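Local structure of DUF2020 domain-containing protein (Corynebacterium diphtheriae, 3V7B) at residues D7-P18 / G48-V59; Q68-E79 / Q120-N131. The protein is of unknown function, a DUF2020 family protein of the Mog1p/PsbP clan built on a single antiparallel beta sheet with helices packed against it. All blocks are in the same frame, centred on the assembly; numbering follows the deposited sequence.

Overall arrangement
Two contacts in this small domain illustrate how a sheet is assembled and then closed by its own N-terminal arm. The arm, residues 7-18, runs without regular structure; the chain then passes through helix 33-40 and returns as the hairpin 46-50/57-61, where contact 1 closes the first loop. Strand 69-75 follows directly beside 57-61, helix 79-89 and three further strands intervene, and strand 124-130 pairs back on 69-75 to close contact 2. The two closures stand in series, neither nested nor crossed. They nevertheless touch: Asp7 of contact 1 forms a salt bridge with Arg74 of contact 2, and Phe53 packs on the same arginine, tying arm, hairpin loop and central strands together.

Contact 1: residues D7-P18 / G48-V59; sequences DSALPFDALPMP and GVDTRFDTPACV
Pro18 and Val59 meet where the packing is tightest: CG of the proline presses on CG2 of the valine at 3.4 Å, closer than usual for two carbons. Pro16 continues this apolar patch with its CB against CB of Ala57 at 3.7 Å, and it also touches Thr70 and Met72 of the neighbouring strand 69-75. Beside the prolines sits a buried carboxylate. Asp50, its CG anti to the backbone N (chi1 179°), reaches toward the arm, and OD2 receives Met17 N at 2.7 Å on its anti side, somewhat out of the carboxylate plane. The syn lone pairs of both oxygens face Arg52, which grips them side-on through NE and NH2. OD1 also accepts Arg52 N in an Asx turn, and this network would be expected to favour the charged carboxylate. Here the arm lies across a beta hairpin, strands 46-50 and 57-61, whose connecting loop opens with a type I turn from Asp50 to Phe53. Leu10 CD1 rests over the centre of one guanidinium face, 3.7 Å above its plane, and touches Phe53 CZ at 3.6 Å. Buried Asp7 and exposed Asp54 trade bonds: Asp7 N gives a nearly straight one (171°) to Asp54 OD1, and Asp54 N returns one to Asp7 OD1 at 2.8 Å, both carboxylates being met from above their planes. A water joins Asp7 OD1 to Thr55 N, OD2 is taken by Arg74 and His75 N, and His6 holds Asp54 OD2. On the solvent side, Ser8 OG donates in the carbonyl plane to a lone pair of Arg52 O, 2.8 Å away.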
loop_
_atom_site.group_PDB
_atom_site.type_symbol
_atom_site.label_atom_id
_atom_site.label_comp_id
_atom_site.label_asym_id
_atom_site.label_seq_id
_atom_site.Cartn_x
_atom_site.Cartn_y
_atom_site.Cartn_z
ATOM N N ASP A 7 -10.122 7.081 9.363
ATOM C CA ASP A 7 -10.345 6.366 8.112
ATOM C C ASP A 7 -11.842 5.961 7.904
ATOM O O ASP A 7 -12.148 4.883 7.411
ATOM C CB ASP A 7 -9.483 5.115 8.058
ATOM C CG ASP A 7 -8.009 5.376 8.171
ATOM O OD1 ASP A 7 -7.530 6.544 8.134
ATOM O OD2 ASP A 7 -7.300 4.316 8.225
ATOM N N SER A 8 -12.743 6.873 8.236
ATOM C CA SER A 8 -14.197 6.631 8.108
ATOM C C SER A 8 -14.657 5.300 8.741
ATOM O O SER A 8 -15.610 4.653 8.256
ATOM C CB SER A 8 -14.574 6.620 6.594
ATOM O OG SER A 8 -14.045 7.720 5.869
ATOM N N ALA A 9 -13.994 4.892 9.825
ATOM C CA ALA A 9 -14.283 3.667 10.551
ATOM C C ALA A 9 -14.318 2.454 9.627
ATOM O O ALA A 9 -15.038 1.519 9.881
ATOM C CB ALA A 9 -15.576 3.826 11.365
ATOM N N LEU A 10 -13.548 2.478 8.528
ATOM C CA LEU A 10 -13.535 1.326 7.620
ATOM C C LEU A 10 -12.974 0.095 8.319
ATOM O O LEU A 10 -12.073 0.229 9.145
ATOM C CB LEU A 10 -12.714 1.600 6.339
ATOM C CG LEU A 10 -13.430 2.569 5.343
ATOM C CD1 LEU A 10 -12.485 3.015 4.202
ATOM C CD2 LEU A 10 -14.716 2.007 4.745
ATOM N N PRO A 11 -13.476 -1.113 7.964
ATOM C CA PRO A 11 -13.032 -2.337 8.602
ATOM C C PRO A 11 -11.578 -2.697 8.173
ATOM O O PRO A 11 -11.057 -2.133 7.197
ATOM C CB PRO A 11 -13.980 -3.377 8.048
ATOM C CG PRO A 11 -14.387 -2.838 6.710
ATOM C CD PRO A 11 -14.538 -1.364 6.982
ATOM N N PHE A 12 -10.969 -3.609 8.926
ATOM C CA PHE A 12 -9.545 -4.046 8.697
ATOM C C PHE A 12 -9.245 -4.482 7.239
ATOM O O PHE A 12 -8.090 -4.358 6.753
ATOM C CB PHE A 12 -9.169 -5.188 9.638
ATOM C CG PHE A 12 -9.724 -6.508 9.244
ATOM C CD1 PHE A 12 -11.096 -6.794 9.447
ATOM C CD2 PHE A 12 -8.950 -7.453 8.610
ATOM C CE1 PHE A 12 -11.629 -7.994 9.011
ATOM C CE2 PHE A 12 -9.486 -8.720 8.230
ATOM C CZ PHE A 12 -10.813 -8.967 8.422
ATOM N N ASP A 13 -10.261 -4.961 6.537
ATOM C CA ASP A 13 -10.063 -5.563 5.211
ATOM C C ASP A 13 -10.577 -4.621 4.082
ATOM O O ASP A 13 -10.806 -5.064 2.991
ATOM C CB ASP A 13 -10.728 -6.946 5.115
ATOM C CG ASP A 13 -12.248 -6.928 5.449
ATOM O OD1 ASP A 13 -12.829 -5.905 5.926
ATOM O OD2 ASP A 13 -12.820 -8.016 5.296
ATOM N N ALA A 14 -10.798 -3.330 4.399
ATOM C CA ALA A 14 -11.164 -2.330 3.377
ATOM C C ALA A 14 -10.057 -2.182 2.336
ATOM O O ALA A 14 -8.826 -2.174 2.670
ATOM C CB ALA A 14 -11.472 -0.950 3.986
ATOM N N LEU A 15 -10.479 -2.013 1.077
ATOM C CA LEU A 15 -9.504 -1.829 0.027
ATOM C C LEU A 15 -9.728 -0.451 -0.608
ATOM O O LEU A 15 -10.847 -0.000 -0.696
ATOM C CB LEU A 15 -9.640 -2.895 -1.043
ATOM C CG LEU A 15 -9.222 -4.302 -0.621
ATOM C CD1 LEU A 15 -9.637 -5.318 -1.674
ATOM C CD2 LEU A 15 -7.724 -4.323 -0.439
ATOM N N PRO A 16 -8.665 0.203 -1.090
ATOM C CA PRO A 16 -8.792 1.515 -1.772
ATOM C C PRO A 16 -9.717 1.458 -2.989
ATOM O O PRO A 16 -9.652 0.498 -3.747
ATOM C CB PRO A 16 -7.392 1.789 -2.226
ATOM C CG PRO A 16 -6.526 0.980 -1.309
ATOM C CD PRO A 16 -7.271 -0.257 -1.057
HETATM N N MSE A 17 -10.488 2.506 -3.220
HETATM C CA MSE A 17 -11.394 2.562 -4.387
HETATM C C MSE A 17 -11.463 4.012 -4.892
HETATM O O MSE A 17 -12.415 4.749 -4.616
HETATM C CB MSE A 17 -12.812 2.028 -4.044
HETATM C CG MSE A 17 -12.890 0.625 -3.416
HETATM SE SE MSE A 17 -14.757 0.127 -2.932
HETATM C CE MSE A 17 -15.260 -0.288 -4.797
ATOM N N PRO A 18 -10.434 4.445 -5.609
ATOM C CA PRO A 18 -10.448 5.846 -6.093
ATOM C C PRO A 18 -11.629 6.017 -7.041
ATOM O O PRO A 18 -11.859 5.164 -7.880
ATOM C CB PRO A 18 -9.099 5.988 -6.843
ATOM C CG PRO A 18 -8.244 4.952 -6.238
ATOM C CD PRO A 18 -9.177 3.772 -5.977
ATOM N N GLY A 48 -5.273 7.318 -8.987
ATOM C CA GLY A 48 -6.276 8.037 -8.145
ATOM C C GLY A 48 -5.974 7.870 -6.674
ATOM O O GLY A 48 -5.022 7.190 -6.321
ATOM N N VAL A 49 -6.706 8.631 -5.883
ATOM C CA VAL A 49 -6.571 8.679 -4.486
ATOM C C VAL A 49 -7.964 8.365 -3.882
ATOM O O VAL A 49 -9.022 8.677 -4.477
ATOM C CB VAL A 49 -6.181 10.091 -3.972
ATOM C CG1 VAL A 49 -4.838 10.553 -4.553
ATOM C CG2 VAL A 49 -7.258 11.090 -4.363
ATOM N N ASP A 50 -7.938 7.797 -2.680
ATOM C CA ASP A 50 -9.138 7.439 -1.961
ATOM C C ASP A 50 -9.054 8.147 -0.659
ATOM O O ASP A 50 -8.316 7.727 0.223
ATOM C CB ASP A 50 -9.231 5.893 -1.841
ATOM C CG ASP A 50 -10.499 5.404 -1.059
ATOM O OD1 ASP A 50 -11.205 6.231 -0.408
ATOM O OD2 ASP A 50 -10.780 4.195 -1.147
ATOM N N THR A 51 -9.814 9.236 -0.525
ATOM C CA THR A 51 -9.757 10.109 0.636
ATOM C C THR A 51 -10.653 9.636 1.783
ATOM O O THR A 51 -10.869 10.385 2.770
ATOM C CB THR A 51 -10.176 11.526 0.257
ATOM O OG1 THR A 51 -11.475 11.475 -0.324
ATOM C CG2 THR A 51 -9.195 12.078 -0.738
ATOM N N ARG A 52 -11.208 8.431 1.659
ATOM C CA ARG A 52 -11.872 7.830 2.880
ATOM C C ARG A 52 -10.931 7.642 4.057
ATOM O O ARG A 52 -11.343 7.734 5.233
ATOM C CB ARG A 52 -12.600 6.526 2.563
ATOM C CG ARG A 52 -13.780 6.735 1.659
ATOM C CD ARG A 52 -14.439 5.407 1.276
ATOM N NE ARG A 52 -13.448 4.516 0.667
ATOM C CZ ARG A 52 -13.562 3.180 0.599
ATOM N NH1 ARG A 52 -14.656 2.559 1.056
ATOM N NH2 ARG A 52 -12.596 2.428 0.049
ATOM N N PHE A 53 -9.671 7.476 3.725
ATOM C CA PHE A 53 -8.600 7.249 4.719
ATOM C C PHE A 53 -8.037 8.595 5.130
ATOM O O PHE A 53 -7.910 9.452 4.285
ATOM C CB PHE A 53 -7.551 6.371 4.111
ATOM C CG PHE A 53 -8.110 5.055 3.594
ATOM C CD1 PHE A 53 -8.269 3.947 4.427
ATOM C CD2 PHE A 53 -8.534 4.955 2.311
ATOM C CE1 PHE A 53 -8.837 2.718 3.952
ATOM C CE2 PHE A 53 -9.074 3.755 1.801
ATOM C CZ PHE A 53 -9.225 2.640 2.619
ATOM N N ASP A 54 -7.682 8.750 6.397
ATOM C CA ASP A 54 -7.068 10.026 6.858
ATOM C C ASP A 54 -5.902 10.418 5.920
ATOM O O ASP A 54 -5.813 11.557 5.435
ATOM C CB ASP A 54 -6.513 9.927 8.280
ATOM C CG ASP A 54 -7.563 9.581 9.343
ATOM O OD1 ASP A 54 -8.780 9.602 9.048
ATOM O OD2 ASP A 54 -7.104 9.279 10.468
ATOM N N THR A 55 -5.010 9.455 5.666
ATOM C CA THR A 55 -4.000 9.585 4.623
ATOM C C THR A 55 -4.556 8.927 3.394
ATOM O O THR A 55 -4.785 7.694 3.403
ATOM C CB THR A 55 -2.654 8.907 5.005
ATOM O OG1 THR A 55 -2.127 9.581 6.154
ATOM C CG2 THR A 55 -1.697 9.035 3.857
ATOM N N PRO A 56 -4.791 9.705 2.326
ATOM C CA PRO A 56 -5.422 9.036 1.178
ATOM C C PRO A 56 -4.660 7.862 0.665
ATOM O O PRO A 56 -3.455 7.909 0.587
ATOM C CB PRO A 56 -5.458 10.142 0.107
ATOM C CG PRO A 56 -5.497 11.404 0.889
ATOM C CD PRO A 56 -4.487 11.108 1.984
ATOM N N ALA A 57 -5.374 6.808 0.308
ATOM C CA ALA A 57 -4.814 5.664 -0.381
ATOM C C ALA A 57 -4.539 6.072 -1.819
ATOM O O ALA A 57 -5.260 6.903 -2.361
ATOM C CB ALA A 57 -5.782 4.527 -0.340
ATOM N N CYS A 58 -3.489 5.517 -2.418
ATOM C CA CYS A 58 -3.087 5.903 -3.784
ATOM C C CYS A 58 -3.067 4.609 -4.618
ATOM O O CYS A 58 -2.504 3.581 -4.223
ATOM C CB CYS A 58 -1.714 6.570 -3.831
ATOM S SG CYS A 58 -1.652 8.136 -2.909
ATOM N N VAL A 59 -3.644 4.698 -5.800
ATOM C CA VAL A 59 -3.675 3.537 -6.714
ATOM C C VAL A 59 -3.158 3.922 -8.090
ATOM O O VAL A 59 -3.465 5.009 -8.586
ATOM C CB VAL A 59 -5.075 3.032 -6.879
ATOM C CG1 VAL A 59 -5.055 1.708 -7.698
ATOM C CG2 VAL A 59 -5.721 2.803 -5.512
HETATM O O HOH W 1 -5.086 6.786 7.047
#

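Contact 2: residues Q68-E79 / Q120-N131. With EDO (1,2-ethanediol), chain C.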
loop_
_atom_site.group_PDB
_atom_site.type_symbol
_atom_site.label_atom_id
_atom_site.label_comp_id
_atom_site.label_asym_id
_atom_site.label_seq_id
_atom_site.Cartn_x
_atom_site.Cartn_y
_atom_site.Cartn_z
ATOM N N GLN A 68 -1.293 -1.535 -11.196
ATOM C CA GLN A 68 0.099 -2.001 -11.099
ATOM C C GLN A 68 0.576 -1.932 -9.629
ATOM O O GLN A 68 1.426 -2.714 -9.222
ATOM C CB GLN A 68 1.060 -1.287 -12.064
ATOM C CG GLN A 68 1.394 0.179 -11.720
ATOM C CD GLN A 68 2.586 0.636 -12.561
ATOM O OE1 GLN A 68 3.642 0.019 -12.534
ATOM N NE2 GLN A 68 2.371 1.638 -13.401
ATOM N N ALA A 69 0.092 -0.975 -8.866
ATOM C CA ALA A 69 0.482 -0.825 -7.453
ATOM C C ALA A 69 -0.645 -0.134 -6.707
ATOM O O ALA A 69 -1.324 0.790 -7.193
ATOM C CB ALA A 69 1.787 -0.016 -7.311
ATOM N N THR A 70 -0.807 -0.548 -5.481
ATOM C CA THR A 70 -1.766 0.068 -4.585
ATOM C C THR A 70 -1.064 0.336 -3.257
ATOM O O THR A 70 -0.427 -0.572 -2.689
ATOM C CB THR A 70 -2.957 -0.908 -4.342
ATOM O OG1 THR A 70 -3.662 -1.172 -5.576
ATOM C CG2 THR A 70 -3.911 -0.384 -3.234
ATOM N N VAL A 71 -1.238 1.552 -2.720
ATOM C CA VAL A 71 -0.586 1.918 -1.477
ATOM C C VAL A 71 -1.666 2.404 -0.545
ATOM O O VAL A 71 -2.422 3.315 -0.888
ATOM C CB VAL A 71 0.484 3.032 -1.649
ATOM C CG1 VAL A 71 1.051 3.478 -0.311
ATOM C CG2 VAL A 71 1.618 2.532 -2.602
HETATM N N MSE A 72 -1.750 1.736 0.611
HETATM C CA MSE A 72 -2.754 2.031 1.604
HETATM C C MSE A 72 -2.173 2.276 3.000
HETATM O O MSE A 72 -1.437 1.447 3.548
HETATM C CB MSE A 72 -3.830 0.948 1.664
HETATM C CG MSE A 72 -4.972 1.266 2.712
HETATM SE SE MSE A 72 -6.353 -0.103 2.626
HETATM C CE MSE A 72 -5.200 -1.560 3.284
ATOM N N VAL A 73 -2.490 3.459 3.546
ATOM C CA VAL A 73 -2.152 3.883 4.879
ATOM C C VAL A 73 -3.368 3.858 5.821
ATOM O O VAL A 73 -4.388 4.453 5.558
ATOM C CB VAL A 73 -1.477 5.278 4.905
ATOM C CG1 VAL A 73 -1.103 5.648 6.377
ATOM C CG2 VAL A 73 -0.192 5.229 4.047
ATOM N N ARG A 74 -3.287 3.103 6.927
ATOM C CA ARG A 74 -4.404 2.891 7.809
ATOM C C ARG A 74 -4.083 3.461 9.192
ATOM O O ARG A 74 -3.030 3.234 9.733
ATOM C CB ARG A 74 -4.706 1.428 8.012
ATOM C CG ARG A 74 -5.412 0.704 6.910
ATOM C CD ARG A 74 -6.512 1.385 6.228
ATOM N NE ARG A 74 -7.599 1.775 7.163
ATOM C CZ ARG A 74 -8.641 1.043 7.511
ATOM N NH1 ARG A 74 -8.864 -0.114 6.955
ATOM N NH2 ARG A 74 -9.517 1.521 8.390
ATOM N N HIS A 75 -4.953 4.249 9.714
ATOM C CA HIS A 75 -4.823 4.644 11.120
ATOM C C HIS A 75 -5.946 3.926 11.849
ATOM O O HIS A 75 -7.159 4.275 11.740
ATOM C CB HIS A 75 -4.906 6.155 11.274
ATOM C CG HIS A 75 -3.689 6.891 10.777
ATOM N ND1 HIS A 75 -3.417 7.050 9.432
ATOM C CD2 HIS A 75 -2.699 7.586 11.459
ATOM C CE1 HIS A 75 -2.281 7.747 9.290
ATOM N NE2 HIS A 75 -1.834 8.081 10.529
HETATM N N MSE A 76 -5.592 2.872 12.550
HETATM C CA MSE A 76 -6.592 2.034 13.252
HETATM C C MSE A 76 -6.822 2.551 14.689
HETATM O O MSE A 76 -6.004 3.296 15.228
HETATM C CB MSE A 76 -6.181 0.560 13.288
HETATM C CG MSE A 76 -5.925 -0.082 11.892
HETATM SE SE MSE A 76 -7.390 0.211 10.584
HETATM C CE MSE A 76 -8.603 -1.144 11.262
ATOM N N PRO A 77 -7.976 2.197 15.299
ATOM C CA PRO A 77 -8.301 2.539 16.723
ATOM C C PRO A 77 -7.387 1.930 17.736
ATOM O O PRO A 77 -7.364 2.392 18.892
ATOM C CB PRO A 77 -9.691 1.909 16.935
ATOM C CG PRO A 77 -10.250 1.702 15.598
ATOM C CD PRO A 77 -9.109 1.491 14.640
ATOM N N SER A 78 -6.679 0.871 17.351
ATOM C CA SER A 78 -5.680 0.239 18.202
ATOM C C SER A 78 -4.582 -0.460 17.393
ATOM O O SER A 78 -4.704 -0.701 16.177
ATOM C CB SER A 78 -6.293 -0.847 19.085
ATOM O OG SER A 78 -6.763 -1.896 18.244
ATOM N N GLU A 79 -3.523 -0.809 18.114
ATOM C CA GLU A 79 -2.398 -1.567 17.540
ATOM C C GLU A 79 -2.877 -2.961 17.167
ATOM O O GLU A 79 -2.526 -3.485 16.094
ATOM C CB GLU A 79 -1.221 -1.621 18.528
ATOM C CG GLU A 79 -0.146 -2.554 18.134
ATOM C CD GLU A 79 1.130 -2.311 18.892
ATOM O OE1 GLU A 79 1.955 -3.196 18.723
ATOM O OE2 GLU A 79 1.276 -1.273 19.615
ATOM N N GLN A 120 3.181 -2.703 10.344
ATOM C CA GLN A 120 2.587 -1.746 11.306
ATOM C C GLN A 120 3.569 -1.278 12.353
ATOM O O GLN A 120 4.573 -1.915 12.653
ATOM C CB GLN A 120 1.345 -2.336 11.951
ATOM C CG GLN A 120 1.500 -3.575 12.818
ATOM C CD GLN A 120 2.245 -3.454 14.118
ATOM O OE1 GLN A 120 2.121 -2.493 14.929
ATOM N NE2 GLN A 120 3.014 -4.447 14.363
ATOM N N LYS A 121 3.200 -0.149 12.946
ATOM C CA LYS A 121 3.954 0.532 13.978
ATOM C C LYS A 121 2.852 1.128 14.833
ATOM O O LYS A 121 2.119 2.016 14.387
ATOM C CB LYS A 121 4.863 1.646 13.433
ATOM C CG LYS A 121 5.681 2.297 14.546
ATOM C CD LYS A 121 6.857 3.171 14.072
ATOM C CE LYS A 121 6.455 4.574 13.665
ATOM N NZ LYS A 121 7.590 5.557 13.887
ATOM N N GLY A 122 2.681 0.608 16.047
ATOM C CA GLY A 122 1.598 1.113 16.889
ATOM C C GLY A 122 0.276 0.885 16.147
ATOM O O GLY A 122 0.124 -0.121 15.533
ATOM N N PRO A 123 -0.628 1.871 16.121
ATOM C CA PRO A 123 -1.881 1.656 15.455
ATOM C C PRO A 123 -1.914 2.041 13.971
ATOM O O PRO A 123 -2.970 1.996 13.377
ATOM C CB PRO A 123 -2.843 2.548 16.228
ATOM C CG PRO A 123 -2.007 3.689 16.599
ATOM C CD PRO A 123 -0.660 3.083 16.959
ATOM N N VAL A 124 -0.776 2.343 13.397
ATOM C CA VAL A 124 -0.691 2.686 11.986
ATOM C C VAL A 124 -0.249 1.488 11.193
ATOM O O VAL A 124 0.736 0.786 11.545
ATOM C CB VAL A 124 0.280 3.858 11.769
ATOM C CG1 VAL A 124 0.385 4.234 10.274
ATOM C CG2 VAL A 124 -0.229 5.035 12.615
ATOM N N ALA A 125 -0.962 1.239 10.087
ATOM C CA ALA A 125 -0.534 0.187 9.154
ATOM C C ALA A 125 -0.308 0.762 7.731
ATOM O O ALA A 125 -1.002 1.659 7.318
ATOM C CB ALA A 125 -1.530 -0.988 9.141
ATOM N N VAL A 126 0.703 0.250 7.041
ATOM C CA VAL A 126 1.044 0.622 5.683
ATOM C C VAL A 126 1.105 -0.681 4.855
ATOM O O VAL A 126 1.899 -1.591 5.162
ATOM C CB VAL A 126 2.389 1.398 5.615
ATOM C CG1 VAL A 126 2.852 1.637 4.171
ATOM C CG2 VAL A 126 2.316 2.732 6.382
ATOM N N VAL A 127 0.294 -0.784 3.809
ATOM C CA VAL A 127 0.284 -1.980 2.941
ATOM C C VAL A 127 0.513 -1.520 1.483
ATOM O O VAL A 127 -0.118 -0.581 0.999
ATOM C CB VAL A 127 -1.095 -2.730 3.009
ATOM C CG1 VAL A 127 -1.152 -3.934 2.089
ATOM C CG2 VAL A 127 -1.488 -3.099 4.467
ATOM N N VAL A 128 1.347 -2.238 0.755
ATOM C CA VAL A 128 1.558 -1.941 -0.611
ATOM C C VAL A 128 1.442 -3.279 -1.306
ATOM O O VAL A 128 2.029 -4.259 -0.827
ATOM C CB VAL A 128 2.962 -1.338 -0.868
ATOM C CG1 VAL A 128 3.284 -1.195 -2.329
ATOM C CG2 VAL A 128 3.152 0.034 -0.206
ATOM N N TRP A 129 0.648 -3.283 -2.374
ATOM C CA TRP A 129 0.521 -4.405 -3.266
ATOM C C TRP A 129 1.124 -3.948 -4.599
ATOM O O TRP A 129 0.950 -2.789 -5.008
ATOM C CB TRP A 129 -0.949 -4.708 -3.478
ATOM C CG TRP A 129 -1.658 -5.316 -2.314
ATOM C CD1 TRP A 129 -1.702 -6.628 -1.945
ATOM C CD2 TRP A 129 -2.509 -4.618 -1.382
ATOM N NE1 TRP A 129 -2.539 -6.812 -0.879
ATOM C CE2 TRP A 129 -3.044 -5.625 -0.481
ATOM C CE3 TRP A 129 -2.908 -3.284 -1.234
ATOM C CZ2 TRP A 129 -3.928 -5.309 0.499
ATOM C CZ3 TRP A 129 -3.771 -2.955 -0.210
ATOM C CH2 TRP A 129 -4.279 -3.906 0.641
ATOM N N SER A 130 1.812 -4.852 -5.257
ATOM C CA SER A 130 2.318 -4.636 -6.600
ATOM C C SER A 130 1.899 -5.790 -7.497
ATOM O O SER A 130 1.785 -6.909 -7.044
ATOM C CB SER A 130 3.845 -4.582 -6.600
ATOM O OG SER A 130 4.372 -4.729 -7.920
ATOM N N ASN A 131 1.733 -5.504 -8.784
ATOM C CA ASN A 131 1.408 -6.557 -9.764
ATOM C C ASN A 131 2.656 -7.306 -10.201
ATOM O O ASN A 131 2.561 -8.204 -11.028
ATOM C CB ASN A 131 0.602 -6.017 -10.982
ATOM C CG ASN A 131 1.441 -5.168 -11.924
ATOM O OD1 ASN A 131 2.577 -4.820 -11.625
ATOM N ND2 ASN A 131 0.867 -4.833 -13.103
HETATM C C1 EDO C . -2.234 -5.533 -7.860
HETATM O O1 EDO C . -3.281 -5.190 -8.783
HETATM C C2 EDO C . -1.797 -4.263 -7.111
HETATM O O2 EDO C . -2.826 -3.537 -6.397
HETATM O O HOH W 2 4.189 -1.759 17.027
#
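The indole of Trp129 receives Met72 CE at its edge, near the ring plane, at 3.7 Å from CH2, while CG1 of Val127, two residues back on its own strand, lies over one face, offset toward the rim. Thr70 CG2 approaches CE3 obliquely at 3.7 Å. That methyl stands anti to the backbone N, placing OG1 anti to the carbonyl carbon (chi1 -63°), where it makes a hydrogen bond of 2.6 Å with O2 of an ethanediol probably left from crystallisation. Val124 lies alongside His75, CG2 touching CD2 at 3.7 Å and CG1 on the side of one ring face. On the Arg74 guanidinium, Met76 SE sits over one face, offset toward the rim; the arginine nitrogens make a salt bridge to Asp7 and hydrogen bonds to the carbonyls of Leu10 and Pro11. These groups decorate an antiparallel ladder, strands 69-75 and 124-130, in the middle of the sheet. Thr70-Trp129, Met72-Val127 and Arg74-Ala125 are its hydrogen-bonded pairs. On the face that also carries His75 and Val124, Val71 and Val128 lie side by side, CG2 to CG2 at 3.8 Å, Val128 also touching Ala142 of helix 135-149. At the far end, Met76 N hydrogen-bonds to Pro123 O, which belongs to the type II' turn from Lys121 to Val124.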